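Local coordinates for protein ectonucleotide pyrophosphatase/phosphodiesterase family member 5 (PDB 5VEO) that probably hydrolyses phosphodiester or pyrophosphate bonds of nucleotide derivatives as a zinc-dependent ectoenzyme, and binds AMP, at residues Val32-Phe37 and Asp196-Leu201. The protein carries 1 engineered substitution. Numbering follows the deposited sequence.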
# COMPACT_ATOMS: atom_id res chain seq x y z
N VAL A 32 20.86 -2.63 7.86
CA VAL A 32 21.99 -3.35 7.27
C VAL A 32 22.56 -2.44 6.19
O VAL A 32 21.87 -1.51 5.75
CB VAL A 32 21.57 -4.69 6.65
CG1 VAL A 32 21.17 -5.65 7.70
CG2 VAL A 32 20.46 -4.46 5.64
N PRO A 33 23.76 -2.71 5.69
CA PRO A 33 24.23 -1.99 4.50
C PRO A 33 23.23 -2.13 3.36
O PRO A 33 22.75 -3.22 3.05
CB PRO A 33 25.57 -2.67 4.19
CG PRO A 33 26.05 -3.15 5.55
CD PRO A 33 24.78 -3.63 6.21
N THR A 34 22.87 -1.00 2.77
CA THR A 34 21.96 -0.96 1.63
C THR A 34 22.62 -0.13 0.53
O THR A 34 22.19 0.98 0.20
CB THR A 34 20.59 -0.40 2.04
OG1 THR A 34 20.75 0.83 2.75
CG2 THR A 34 19.83 -1.38 2.93
N PRO A 35 23.68 -0.68 -0.07
CA PRO A 35 24.44 0.09 -1.06
C PRO A 35 23.64 0.49 -2.28
O PRO A 35 23.88 1.56 -2.83
CB PRO A 35 25.59 -0.85 -1.43
CG PRO A 35 25.13 -2.22 -1.00
CD PRO A 35 24.30 -1.97 0.23
N HIS A 36 22.67 -0.33 -2.71
CA HIS A 36 21.94 0.04 -3.92
C HIS A 36 20.89 1.10 -3.63
O HIS A 36 20.72 2.02 -4.43
CB HIS A 36 21.35 -1.21 -4.56
CG HIS A 36 22.41 -2.15 -5.03
ND1 HIS A 36 22.72 -3.31 -4.37
CD2 HIS A 36 23.30 -2.04 -6.04
CE1 HIS A 36 23.72 -3.91 -5.00
NE2 HIS A 36 24.09 -3.16 -6.01
N PHE A 37 20.21 1.02 -2.48
CA PHE A 37 19.38 2.15 -2.07
C PHE A 37 20.21 3.41 -1.94
O PHE A 37 19.80 4.49 -2.38
CB PHE A 37 18.66 1.86 -0.76
CG PHE A 37 17.45 0.94 -0.90
CD1 PHE A 37 16.20 1.45 -1.15
CD2 PHE A 37 17.59 -0.44 -0.77
CE1 PHE A 37 15.08 0.61 -1.29
CE2 PHE A 37 16.48 -1.28 -0.90
CZ PHE A 37 15.23 -0.74 -1.17
N ASP A 196 18.63 -8.67 0.96
CA ASP A 196 18.20 -9.28 -0.29
C ASP A 196 17.42 -8.31 -1.16
O ASP A 196 17.59 -8.29 -2.39
CB ASP A 196 17.37 -10.51 -0.03
CG ASP A 196 17.03 -11.22 -1.33
OD1 ASP A 196 17.94 -11.78 -1.96
OD2 ASP A 196 15.87 -11.18 -1.75
N VAL A 197 16.53 -7.52 -0.54
CA VAL A 197 15.78 -6.52 -1.30
C VAL A 197 16.73 -5.49 -1.90
O VAL A 197 16.57 -5.09 -3.05
CB VAL A 197 14.70 -5.88 -0.42
CG1 VAL A 197 14.07 -4.67 -1.12
CG2 VAL A 197 13.63 -6.93 -0.11
N ASP A 198 17.76 -5.08 -1.15
CA ASP A 198 18.77 -4.18 -1.71
C ASP A 198 19.46 -4.83 -2.90
O ASP A 198 19.67 -4.17 -3.93
CB ASP A 198 19.79 -3.80 -0.64
CG ASP A 198 20.83 -2.84 -1.16
OD1 ASP A 198 20.53 -1.61 -1.20
OD2 ASP A 198 21.92 -3.33 -1.56
N HIS A 199 19.80 -6.11 -2.79
CA HIS A 199 20.40 -6.83 -3.90
C HIS A 199 19.47 -6.85 -5.12
O HIS A 199 19.91 -6.64 -6.25
CB HIS A 199 20.75 -8.25 -3.46
CG HIS A 199 21.63 -8.98 -4.43
ND1 HIS A 199 21.17 -10.00 -5.24
CD2 HIS A 199 22.94 -8.83 -4.72
CE1 HIS A 199 22.16 -10.45 -5.98
NE2 HIS A 199 23.25 -9.76 -5.69
N LYS A 200 18.17 -7.08 -4.89
CA LYS A 200 17.20 -7.08 -6.00
C LYS A 200 17.08 -5.70 -6.63
O LYS A 200 16.99 -5.59 -7.86
CB LYS A 200 15.85 -7.56 -5.50
CG LYS A 200 15.84 -9.06 -5.29
CD LYS A 200 14.53 -9.53 -4.74
CE LYS A 200 14.39 -11.03 -4.93
NZ LYS A 200 15.50 -11.82 -4.34
N LEU A 201 17.11 -4.64 -5.82
CA LEU A 201 17.14 -3.31 -6.39
C LEU A 201 18.38 -3.13 -7.27
O LEU A 201 18.31 -2.56 -8.36
CB LEU A 201 17.10 -2.27 -5.27
CG LEU A 201 17.15 -0.80 -5.71
CD1 LEU A 201 16.02 -0.45 -6.69
CD2 LEU A 201 17.17 0.11 -4.49
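Asp198, on helix 190-210, points its carboxylate at the first turn of helix 35-42, where it accepts the backbone N-H groups of His36 and Phe37, a side-chain-to-helix-N-terminus contact within the alkaline phosphatase-like fold. The carboxylate reaches that turn because CG lies anti to the amide nitrogen of Asp198 (chi1 -178°). OD1 takes the N-H of Phe37 nearly along its C-O axis, at 2.9 Å and 166°, while His36 N makes only weak bonds to OD1 and OD2. The His36 side chain crosses that of Asp198 at about a right angle, and its ND1 reaches OD2 at 2.9 Å from above the carboxylate plane. An asparagine here would probably leave either Phe37 N or His36 ND1 without its acceptor, since an amide nitrogen cannot replace a carboxylate oxygen. Pro35 CD packs 3.3 Å from OD2. Next to this polar cluster, the Phe37 ring bridges to apolar side chains: its edge meets Val197 CG1, and beyond the contact it also packs against the Phe24 ring and against Val221 of strand 218-222 in the central sheet. Leu201 covers one ring face, its CD2 methyl 3.5 Å from the Phe37 ring centroid and just 6° off the ring normal.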